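Local coordinates for putative uncharacterized protein (Caulobacter crescentus, PDB 4KWY), which probably takes part, as a lipoprotein of the LptE family, in assembling lipopolysaccharide at the outer membrane, at residues S11-V16 and A42-Y47; L48-Q53 and M72-R77; N66-R71 and Y98-Q103; T92-T97 and A123-L128. All coordinates share one frame; numbering follows the deposited sequence.

Overall arrangement
Contacts 1, 2 and 3 pair strands of one mixed sheet, and contact 4 lays helix 104-135 against it. Contacts 1 and 2 share strand 44-50, and their centres are about 16 Å apart. They join where V16 O meets L48 N at 2.9 Å. Contact 2 and contact 4 have centres about 11 Å apart and adjoin through the backbone, with V74 N 2.8 Å from T92 O. Contact 3 lies at the end of hairpin 67-80/86-99 away from its turn, its centre about 34 Å from that of contact 1. It is tied to contact 4 by the salt bridge from R71 NE to D93 OD1, 2.7 Å long. Contacts 1 and 3 lie on opposite sides of the chain's centre.

Contact 1: S11-V16 and A42-Y47; sequences SSIETV and AAYKLY
E14 holds CG trans to its backbone N (chi1 -165°), while K45 bends at chi2 (-85°), and these torsions bring carboxylate and ammonium together on one face of the sheet. Strands 13-16 and 44-47 run parallel here. They belong to a beta-alpha-beta unit whose crossover contains helix 21-34. E14 OE2 receives K45 NZ at 3.0 Å in a salt bridge. The nitrogen comes from the syn side, 35° out of the carboxylate plane. The two side chains lie alongside each other. The other carboxylate oxygen, E14 OE1, rests 3.8 Å from A42 CB.

Further along the same face, V16 sits over one face of the Y47 ring. Its CB is 4.1 Å from the ring centroid, a CH-pi contact, and its CG1 reaches toward Y47 CE2 at the ring's rim.

The other face carries I13, T15, Y44 and L46. I13 uses both of its branches: CG2 touches L46 CB at 3.6 Å, and CG1 meets Y44 CD2. Helix 104-135 covers I13, Y44 and L46, and helix 21-34 covers T15. Y44 OH bonds to K137 NZ, beyond the strands. T15 OG1 is buried and has no polar partner in the model.

The backbones are joined in parallel fashion. E14 gives its N to Y44 O and takes L46 N on its O, and V16 N follows by bonding to L46 O at 2.7 Å. Where the pairing begins, S12 O accepts A43 N at 2.9 Å and, weakly, Y44 N at 3.5 Å.

Contact 2: L48-Q53 and M72-R77; sequences LSVNEQ and MSVDWR
V50 faces V74 in a non-hydrogen-bonded pair, where segments 48-53 and 72-77 run antiparallel. From CB its side chain splits in two. CG1 lies opposite the backbone N (chi1 -178°), and this turns it toward the methyl end of selenomethionine M72, whose CE is 3.9 Å from it. CG2 takes the other branch and meets V74 CG1 at 3.8 Å, with M72 CE a little farther off. Each methyl of V50 thus touches an apolar group of the neighbouring strand. An alanine here would probably leave M72 CE and V74 CG1 without the V50 methyls they touch and open a gap between them. On the same face, L48 CD2 packs on W76 CB at 4.0 Å.

The backbone bonds flank V50. S49 and D75 form a hydrogen-bonded pair, with S49 N to D75 O at 2.8 Å and D75 N to S49 O at 3.0 Å. Beyond V50, N51 N reaches S73 O at 3.0 Å. A water then bridges the strands, donating a hydrogen bond to N51 O and accepting one from S73 N. N51 also caps the helix that follows, its OD1 binding R54 N.

On the other face, D75 forms a salt bridge with R91, and S73 OG bonds to D93 and R54. The apolar face of L48, M72, V74 and W76 turns to the helices. L26 of helix 21-34 touches L48, M72 and V74, while helix 104-135 meets M72 through A122 and W76 through D129 and L130.

Contact 3: N66-R71 and Y98-Q103; sequences NRFELR and YDSADQ
R67 and D99 supply the charged part of the contact. R67 NE meets D99 OD1 at 2.8 Å in a nearly straight bond, 175° at the hydrogen. The oxygen lies in the guanidinium plane and is approached on its syn side. R67 NH2 adds a weak bond to D99 OD2, and the two flat groups stay twisted 40° apart.

Among polar side chains, N66 ND2 gives a bond of 3.0 Å to D102 OD1. The oxygen lies in the N66 amide plane but is met from its anti side. D102 is poorly ordered. N66 OD1 turns to R60.

The aromatic contact is between F68 and Y98. With chi1 at 60°, the Y98 ring swings toward the neighbouring strand, so that one of its faces meets F68 CB. This CH-pi contact puts F68 CB 3.4 Å from Y98 CZ. The rings are nearly parallel but slid apart, with little overlap. L70 CB lies at the edge of the Y98 ring, near its plane.

Backbone bonds join F68 to Y98 and N66 to S100. F68 N binds Y98 O at 2.8 Å, and Y98 N returns to F68 O at 3.0 Å. Just past the strand, S100 N closes on N66 O at 2.6 Å. The R67-D99 and F68-Y98 pairs are the antiparallel pairing of a beta hairpin, made by strands 67-80 and 86-99 at the end far from their connecting turn.

Contact 4: T92-T97 and A123-L128; sequences TDVSVT and ARKIQL
T92 and V94 of strand 92-97 meet K125 and I126 of helix 123-128, where the long helix packs on the mixed sheet in a layered arrangement of helices and strands. The helix runs roughly against the strand, at 150°.

The K125 chain runs opposite to the T92 and V94 side chains as it passes them. Its CB touches T92 CG2 at 3.9 Å, and its CD reaches V94 CG2 at 3.8 Å. Its NZ then ends at D93 O, 3.2 Å away, in a weak hydrogen bond.

T92 faces the helix with both branches. Its chi1 of -53° directs CG2 to K125 and OG1 to I126, where CG1 lies 3.4 Å off. T92 OG1 accepts the N-H of W76 NE1 from the adjacent strand. A valine in its place would probably leave the W76 indole N-H without this acceptor.

Farther out, D93 turns from the helix and forms salt bridges with R71 and R91. V94 is also covered by E121 and A122, one turn earlier in the helix. I126 packs on L30 of helix 21-34 and on W76, where its CG1 is 3.5 Å from W76 NE1.

Contact 1: S11-V16 and A42-Y47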
# COMPACT_ATOMS: atom_id res chain seq x y z
N SER A 11 -3.62 11.64 9.00
CA SER A 11 -3.08 10.93 10.15
C SER A 11 -4.21 10.39 11.05
O SER A 11 -3.91 9.59 11.93
CB SER A 11 -2.10 11.80 10.93
OG SER A 11 -2.65 13.03 11.35
N SER A 12 -5.50 10.77 10.78
CA SER A 12 -6.66 10.23 11.52
C SER A 12 -7.12 8.88 10.90
O SER A 12 -7.98 8.21 11.47
CB SER A 12 -7.81 11.23 11.56
OG SER A 12 -8.49 11.32 10.31
N ILE A 13 -6.52 8.48 9.76
CA ILE A 13 -6.85 7.24 9.05
C ILE A 13 -6.02 6.06 9.61
O ILE A 13 -4.78 6.04 9.52
CB ILE A 13 -6.69 7.36 7.51
CG1 ILE A 13 -7.59 8.46 6.91
CG2 ILE A 13 -6.97 6.03 6.84
CD1 ILE A 13 -7.27 8.84 5.43
N GLU A 14 -6.72 5.06 10.14
CA GLU A 14 -6.09 3.85 10.64
C GLU A 14 -6.20 2.77 9.59
O GLU A 14 -7.30 2.39 9.18
CB GLU A 14 -6.75 3.42 11.94
CG GLU A 14 -5.96 2.41 12.72
CD GLU A 14 -6.66 2.08 14.02
OE1 GLU A 14 -6.54 2.88 14.98
OE2 GLU A 14 -7.38 1.06 14.05
N THR A 15 -5.05 2.27 9.16
CA THR A 15 -4.93 1.28 8.09
C THR A 15 -5.01 -0.11 8.69
O THR A 15 -4.33 -0.42 9.67
CB THR A 15 -3.67 1.55 7.28
OG1 THR A 15 -3.65 2.95 7.01
CG2 THR A 15 -3.65 0.80 5.95
N VAL A 16 -5.92 -0.91 8.14
CA VAL A 16 -6.26 -2.28 8.52
C VAL A 16 -5.93 -3.22 7.34
O VAL A 16 -6.35 -2.99 6.20
CB VAL A 16 -7.76 -2.45 8.96
CG1 VAL A 16 -8.01 -3.81 9.61
CG2 VAL A 16 -8.23 -1.34 9.88
N ALA A 42 -8.80 7.35 15.79
CA ALA A 42 -9.06 7.11 14.37
C ALA A 42 -10.43 7.64 13.99
O ALA A 42 -11.40 7.41 14.70
CB ALA A 42 -8.97 5.62 14.07
N ALA A 43 -10.51 8.38 12.87
CA ALA A 43 -11.74 8.90 12.30
C ALA A 43 -12.18 8.00 11.16
O ALA A 43 -13.37 7.90 10.87
CB ALA A 43 -11.51 10.31 11.79
N TYR A 44 -11.22 7.35 10.50
CA TYR A 44 -11.46 6.44 9.39
C TYR A 44 -10.71 5.15 9.55
O TYR A 44 -9.60 5.13 10.09
CB TYR A 44 -11.04 7.07 8.04
CG TYR A 44 -11.73 8.36 7.70
CD1 TYR A 44 -13.03 8.37 7.21
CD2 TYR A 44 -11.09 9.58 7.88
CE1 TYR A 44 -13.69 9.57 6.92
CE2 TYR A 44 -11.73 10.79 7.59
CZ TYR A 44 -13.03 10.77 7.10
OH TYR A 44 -13.67 11.96 6.84
N LYS A 45 -11.30 4.07 8.99
CA LYS A 45 -10.67 2.75 8.93
C LYS A 45 -10.41 2.45 7.47
O LYS A 45 -11.34 2.43 6.67
CB LYS A 45 -11.50 1.66 9.61
CG LYS A 45 -11.62 1.84 11.12
CD LYS A 45 -10.45 1.24 11.89
CE LYS A 45 -10.61 1.42 13.39
NZ LYS A 45 -10.27 0.18 14.14
N LEU A 46 -9.14 2.31 7.10
CA LEU A 46 -8.80 1.99 5.73
C LEU A 46 -8.50 0.50 5.65
O LEU A 46 -7.48 0.05 6.18
CB LEU A 46 -7.62 2.85 5.21
CG LEU A 46 -7.13 2.52 3.79
CD1 LEU A 46 -8.20 2.76 2.76
CD2 LEU A 46 -5.88 3.31 3.45
N TYR A 47 -9.37 -0.26 4.95
CA TYR A 47 -9.24 -1.71 4.76
C TYR A 47 -8.54 -2.03 3.48
O TYR A 47 -9.04 -1.66 2.41
CB TYR A 47 -10.61 -2.37 4.76
CG TYR A 47 -11.06 -2.69 6.14
CD1 TYR A 47 -11.79 -1.78 6.89
CD2 TYR A 47 -10.80 -3.94 6.70
CE1 TYR A 47 -12.29 -2.11 8.14
CE2 TYR A 47 -11.26 -4.27 7.96
CZ TYR A 47 -12.00 -3.35 8.69
OH TYR A 47 -12.42 -3.68 9.95

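Contact 2: L48-Q53 and M72-R77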
# COMPACT_ATOMS: atom_id res chain seq x y z
N LEU A 48 -7.42 -2.75 3.57
CA LEU A 48 -6.65 -3.11 2.39
C LEU A 48 -6.87 -4.55 2.01
O LEU A 48 -6.76 -5.41 2.87
CB LEU A 48 -5.16 -2.88 2.65
CG LEU A 48 -4.71 -1.52 3.11
CD1 LEU A 48 -3.24 -1.60 3.45
CD2 LEU A 48 -4.93 -0.47 2.04
N SER A 49 -7.16 -4.83 0.72
CA SER A 49 -7.29 -6.20 0.21
C SER A 49 -6.26 -6.43 -0.87
O SER A 49 -6.47 -6.12 -2.04
CB SER A 49 -8.70 -6.50 -0.29
OG SER A 49 -9.60 -6.33 0.78
N VAL A 50 -5.10 -6.90 -0.44
CA VAL A 50 -4.00 -7.19 -1.34
C VAL A 50 -4.19 -8.61 -1.87
O VAL A 50 -4.53 -9.51 -1.11
CB VAL A 50 -2.59 -7.01 -0.69
CG1 VAL A 50 -1.47 -7.29 -1.71
CG2 VAL A 50 -2.43 -5.60 -0.11
N ASN A 51 -3.92 -8.79 -3.19
CA ASN A 51 -3.88 -10.11 -3.82
C ASN A 51 -2.51 -10.67 -3.45
O ASN A 51 -1.50 -10.38 -4.10
CB ASN A 51 -4.11 -9.98 -5.32
CG ASN A 51 -4.20 -11.29 -6.04
OD1 ASN A 51 -3.64 -12.31 -5.63
ND2 ASN A 51 -4.91 -11.28 -7.16
N GLU A 52 -2.46 -11.37 -2.32
CA GLU A 52 -1.24 -11.88 -1.70
C GLU A 52 -0.54 -12.97 -2.51
O GLU A 52 0.70 -13.06 -2.46
CB GLU A 52 -1.54 -12.39 -0.29
CG GLU A 52 -1.93 -11.29 0.69
CD GLU A 52 -0.88 -10.27 1.08
OE1 GLU A 52 0.27 -10.38 0.61
OE2 GLU A 52 -1.22 -9.36 1.88
N GLN A 53 -1.32 -13.80 -3.23
CA GLN A 53 -0.74 -14.85 -4.05
C GLN A 53 0.02 -14.21 -5.21
O GLN A 53 1.18 -14.58 -5.43
CB GLN A 53 -1.77 -15.89 -4.51
CG GLN A 53 -2.09 -16.93 -3.41
CD GLN A 53 -2.64 -18.25 -3.92
OE1 GLN A 53 -2.25 -18.77 -4.98
NE2 GLN A 53 -3.52 -18.87 -3.13
N MSE A 72 1.46 -5.71 -7.62
CA MSE A 72 0.70 -5.51 -6.41
C MSE A 72 -0.66 -4.95 -6.81
O MSE A 72 -0.76 -3.83 -7.30
CB MSE A 72 1.41 -4.61 -5.40
CG MSE A 72 0.56 -4.46 -4.12
SE MSE A 72 1.39 -3.41 -2.80
CE MSE A 72 1.39 -4.70 -1.46
N SER A 73 -1.71 -5.76 -6.57
CA SER A 73 -3.10 -5.43 -6.83
C SER A 73 -3.81 -5.26 -5.51
O SER A 73 -3.76 -6.16 -4.67
CB SER A 73 -3.75 -6.52 -7.66
OG SER A 73 -3.03 -6.68 -8.87
N VAL A 74 -4.42 -4.08 -5.30
CA VAL A 74 -5.07 -3.78 -4.03
C VAL A 74 -6.44 -3.18 -4.25
O VAL A 74 -6.57 -2.14 -4.88
CB VAL A 74 -4.24 -2.79 -3.14
CG1 VAL A 74 -4.66 -2.88 -1.67
CG2 VAL A 74 -2.73 -2.95 -3.32
N ASP A 75 -7.43 -3.78 -3.64
CA ASP A 75 -8.78 -3.23 -3.54
C ASP A 75 -8.86 -2.67 -2.16
O ASP A 75 -8.44 -3.36 -1.24
CB ASP A 75 -9.87 -4.28 -3.80
CG ASP A 75 -10.08 -4.56 -5.27
OD1 ASP A 75 -10.57 -3.66 -5.99
OD2 ASP A 75 -9.76 -5.67 -5.70
N TRP A 76 -9.32 -1.43 -2.00
CA TRP A 76 -9.40 -0.85 -0.67
C TRP A 76 -10.69 -0.04 -0.45
O TRP A 76 -11.23 0.55 -1.38
CB TRP A 76 -8.14 -0.01 -0.38
CG TRP A 76 -7.80 0.99 -1.42
CD1 TRP A 76 -6.98 0.82 -2.50
CD2 TRP A 76 -8.25 2.35 -1.47
NE1 TRP A 76 -6.89 1.99 -3.22
CE2 TRP A 76 -7.66 2.95 -2.61
CE3 TRP A 76 -9.12 3.11 -0.66
CZ2 TRP A 76 -7.90 4.28 -2.96
CZ3 TRP A 76 -9.32 4.45 -0.98
CH2 TRP A 76 -8.73 5.02 -2.13
N ARG A 77 -11.16 -0.03 0.82
CA ARG A 77 -12.36 0.67 1.31
C ARG A 77 -12.02 1.59 2.46
O ARG A 77 -11.34 1.17 3.40
CB ARG A 77 -13.41 -0.33 1.82
CG ARG A 77 -13.92 -1.27 0.79
CD ARG A 77 -14.93 -2.23 1.36
NE ARG A 77 -14.80 -3.50 0.64
CZ ARG A 77 -15.54 -3.84 -0.42
NH1 ARG A 77 -16.52 -3.06 -0.84
NH2 ARG A 77 -15.33 -5.00 -1.03
O HOH W 1 -1.07 -8.40 -5.98

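Contact 3: N66-R71 and Y98-Q103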
# COMPACT_ATOMS: atom_id res chain seq x y z
N ASN A 66 17.59 -13.32 -15.04
CA ASN A 66 17.17 -13.14 -13.65
C ASN A 66 16.44 -11.80 -13.44
O ASN A 66 16.59 -11.23 -12.36
CB ASN A 66 18.36 -13.30 -12.66
CG ASN A 66 18.82 -14.74 -12.44
OD1 ASN A 66 18.02 -15.69 -12.40
ND2 ASN A 66 20.11 -14.93 -12.22
N ARG A 67 15.65 -11.31 -14.44
CA ARG A 67 14.81 -10.12 -14.26
C ARG A 67 13.38 -10.59 -14.01
O ARG A 67 12.87 -11.46 -14.72
CB ARG A 67 14.85 -9.09 -15.42
CG ARG A 67 13.86 -7.90 -15.16
CD ARG A 67 13.95 -6.70 -16.08
NE ARG A 67 15.27 -6.06 -15.96
CZ ARG A 67 15.89 -5.46 -16.96
NH1 ARG A 67 15.31 -5.35 -18.15
NH2 ARG A 67 17.11 -4.96 -16.79
N PHE A 68 12.73 -10.05 -12.99
CA PHE A 68 11.39 -10.47 -12.62
C PHE A 68 10.45 -9.31 -12.55
O PHE A 68 10.89 -8.20 -12.25
CB PHE A 68 11.44 -11.16 -11.25
CG PHE A 68 12.00 -12.56 -11.29
CD1 PHE A 68 13.37 -12.79 -11.31
CD2 PHE A 68 11.15 -13.66 -11.32
CE1 PHE A 68 13.88 -14.08 -11.38
CE2 PHE A 68 11.66 -14.95 -11.41
CZ PHE A 68 13.02 -15.16 -11.42
N GLU A 69 9.14 -9.55 -12.82
CA GLU A 69 8.10 -8.54 -12.67
C GLU A 69 7.17 -8.97 -11.56
O GLU A 69 6.73 -10.11 -11.50
CB GLU A 69 7.31 -8.25 -13.95
CG GLU A 69 6.44 -7.01 -13.79
CD GLU A 69 5.65 -6.55 -15.00
OE1 GLU A 69 4.63 -7.20 -15.33
OE2 GLU A 69 6.00 -5.49 -15.58
N LEU A 70 6.91 -8.05 -10.66
CA LEU A 70 6.08 -8.27 -9.50
C LEU A 70 4.92 -7.29 -9.54
O LEU A 70 5.10 -6.11 -9.84
CB LEU A 70 6.98 -8.05 -8.31
CG LEU A 70 6.42 -8.34 -6.95
CD1 LEU A 70 6.64 -9.79 -6.58
CD2 LEU A 70 7.15 -7.50 -5.99
N ARG A 71 3.72 -7.80 -9.29
CA ARG A 71 2.51 -7.00 -9.36
C ARG A 71 1.78 -6.94 -8.03
O ARG A 71 1.56 -7.95 -7.38
CB ARG A 71 1.57 -7.55 -10.44
CG ARG A 71 0.47 -6.59 -10.78
CD ARG A 71 -0.16 -6.96 -12.09
NE ARG A 71 -1.50 -6.39 -12.20
CZ ARG A 71 -2.57 -7.07 -12.59
NH1 ARG A 71 -2.47 -8.36 -12.90
NH2 ARG A 71 -3.75 -6.47 -12.68
N TYR A 98 12.67 -6.40 -10.66
CA TYR A 98 13.87 -6.57 -9.85
C TYR A 98 14.77 -7.47 -10.59
O TYR A 98 14.31 -8.36 -11.34
CB TYR A 98 13.63 -7.04 -8.40
CG TYR A 98 12.94 -8.38 -8.25
CD1 TYR A 98 13.67 -9.56 -8.16
CD2 TYR A 98 11.55 -8.46 -8.11
CE1 TYR A 98 13.04 -10.79 -7.97
CE2 TYR A 98 10.91 -9.69 -7.93
CZ TYR A 98 11.66 -10.85 -7.85
OH TYR A 98 11.04 -12.06 -7.70
N ASP A 99 16.06 -7.19 -10.48
CA ASP A 99 17.05 -7.98 -11.16
C ASP A 99 17.68 -8.91 -10.13
O ASP A 99 18.51 -8.48 -9.33
CB ASP A 99 18.07 -7.08 -11.89
CG ASP A 99 17.63 -6.64 -13.28
OD1 ASP A 99 16.47 -6.24 -13.44
OD2 ASP A 99 18.46 -6.68 -14.20
N SER A 100 17.23 -10.17 -10.13
CA SER A 100 17.69 -11.26 -9.25
C SER A 100 19.18 -11.64 -9.52
O SER A 100 19.89 -11.01 -10.32
CB SER A 100 16.79 -12.49 -9.40
OG SER A 100 16.76 -13.28 -8.22
N ALA A 101 19.64 -12.66 -8.82
CA ALA A 101 21.01 -13.15 -8.89
C ALA A 101 21.06 -14.68 -8.74
O ALA A 101 20.11 -15.28 -8.22
CB ALA A 101 21.83 -12.49 -7.78
N ASP A 102 22.17 -15.30 -9.18
CA ASP A 102 22.37 -16.75 -9.05
C ASP A 102 22.50 -17.13 -7.56
O ASP A 102 22.02 -18.19 -7.15
CB ASP A 102 23.59 -17.20 -9.86
CG ASP A 102 23.48 -17.05 -11.38
OD1 ASP A 102 22.34 -16.91 -11.88
OD2 ASP A 102 24.53 -17.14 -12.06
N GLN A 103 23.10 -16.23 -6.74
CA GLN A 103 23.28 -16.38 -5.29
C GLN A 103 21.93 -16.24 -4.56
O GLN A 103 21.20 -15.28 -4.82
CB GLN A 103 24.29 -15.36 -4.77
CG GLN A 103 25.74 -15.67 -5.12
CD GLN A 103 26.17 -15.32 -6.53
OE1 GLN A 103 25.56 -14.50 -7.23
NE2 GLN A 103 27.27 -15.93 -6.97

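Contact 4: T92-T97 and A123-L128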
# COMPACT_ATOMS: atom_id res chain seq x y z
N THR A 92 -5.95 -0.12 -6.74
CA THR A 92 -4.58 0.33 -7.04
C THR A 92 -3.82 -0.88 -7.60
O THR A 92 -3.85 -1.96 -7.02
CB THR A 92 -3.94 0.94 -5.75
OG1 THR A 92 -4.81 1.94 -5.23
CG2 THR A 92 -2.56 1.55 -5.97
N ASP A 93 -3.17 -0.70 -8.72
CA ASP A 93 -2.37 -1.73 -9.37
C ASP A 93 -1.01 -1.17 -9.64
O ASP A 93 -0.88 -0.22 -10.40
CB ASP A 93 -3.03 -2.20 -10.67
CG ASP A 93 -3.59 -3.61 -10.60
OD1 ASP A 93 -2.79 -4.56 -10.69
OD2 ASP A 93 -4.83 -3.75 -10.55
N VAL A 94 0.02 -1.73 -9.00
CA VAL A 94 1.40 -1.28 -9.16
C VAL A 94 2.27 -2.45 -9.67
O VAL A 94 2.13 -3.58 -9.19
CB VAL A 94 1.93 -0.71 -7.81
CG1 VAL A 94 3.43 -0.42 -7.89
CG2 VAL A 94 1.17 0.55 -7.43
N SER A 95 3.20 -2.16 -10.59
CA SER A 95 4.16 -3.14 -11.10
C SER A 95 5.58 -2.66 -10.92
O SER A 95 5.85 -1.50 -11.15
CB SER A 95 3.92 -3.44 -12.57
OG SER A 95 2.87 -4.38 -12.65
N VAL A 96 6.46 -3.56 -10.49
CA VAL A 96 7.89 -3.31 -10.34
C VAL A 96 8.66 -4.48 -10.97
O VAL A 96 8.11 -5.58 -11.16
CB VAL A 96 8.35 -3.08 -8.87
CG1 VAL A 96 7.67 -1.88 -8.26
CG2 VAL A 96 8.15 -4.32 -8.00
N THR A 97 9.92 -4.22 -11.31
CA THR A 97 10.86 -5.22 -11.77
C THR A 97 12.01 -5.25 -10.76
O THR A 97 12.24 -4.27 -10.03
CB THR A 97 11.35 -4.99 -13.20
OG1 THR A 97 12.09 -3.79 -13.28
CG2 THR A 97 10.23 -5.06 -14.25
N ALA A 123 1.29 2.79 -1.76
CA ALA A 123 1.03 3.68 -0.63
C ALA A 123 0.94 5.11 -1.08
O ALA A 123 0.01 5.80 -0.69
CB ALA A 123 2.11 3.54 0.42
N ARG A 124 1.87 5.54 -1.94
CA ARG A 124 1.95 6.87 -2.52
C ARG A 124 0.69 7.18 -3.36
O ARG A 124 0.13 8.25 -3.21
CB ARG A 124 3.23 6.98 -3.37
CG ARG A 124 3.52 8.36 -3.91
CD ARG A 124 4.71 8.30 -4.85
NE ARG A 124 4.99 9.59 -5.48
CZ ARG A 124 6.19 10.18 -5.47
NH1 ARG A 124 7.21 9.61 -4.85
NH2 ARG A 124 6.38 11.32 -6.11
N LYS A 125 0.25 6.24 -4.21
CA LYS A 125 -0.95 6.37 -5.07
C LYS A 125 -2.25 6.49 -4.24
O LYS A 125 -3.10 7.30 -4.56
CB LYS A 125 -1.05 5.18 -6.03
CG LYS A 125 -0.16 5.30 -7.25
CD LYS A 125 -0.17 4.03 -8.03
CE LYS A 125 -0.75 4.22 -9.41
NZ LYS A 125 -0.58 3.01 -10.25
N ILE A 126 -2.40 5.66 -3.19
CA ILE A 126 -3.55 5.67 -2.29
C ILE A 126 -3.58 7.00 -1.45
O ILE A 126 -4.65 7.61 -1.32
CB ILE A 126 -3.52 4.40 -1.38
CG1 ILE A 126 -3.71 3.12 -2.21
CG2 ILE A 126 -4.58 4.50 -0.24
CD1 ILE A 126 -3.46 1.82 -1.41
N GLN A 127 -2.40 7.43 -0.90
CA GLN A 127 -2.22 8.62 -0.06
C GLN A 127 -2.62 9.85 -0.82
O GLN A 127 -3.22 10.72 -0.23
CB GLN A 127 -0.76 8.75 0.42
CG GLN A 127 -0.52 9.85 1.46
CD GLN A 127 0.37 10.95 0.93
OE1 GLN A 127 1.59 10.78 0.77
NE2 GLN A 127 -0.21 12.10 0.65
N LEU A 128 -2.27 9.92 -2.11
CA LEU A 128 -2.60 11.02 -3.02
C LEU A 128 -4.11 11.01 -3.28
O LEU A 128 -4.73 12.06 -3.25
CB LEU A 128 -1.79 10.87 -4.33
CG LEU A 128 -2.29 11.65 -5.56
CD1 LEU A 128 -1.92 13.13 -5.48
CD2 LEU A 128 -1.80 11.03 -6.86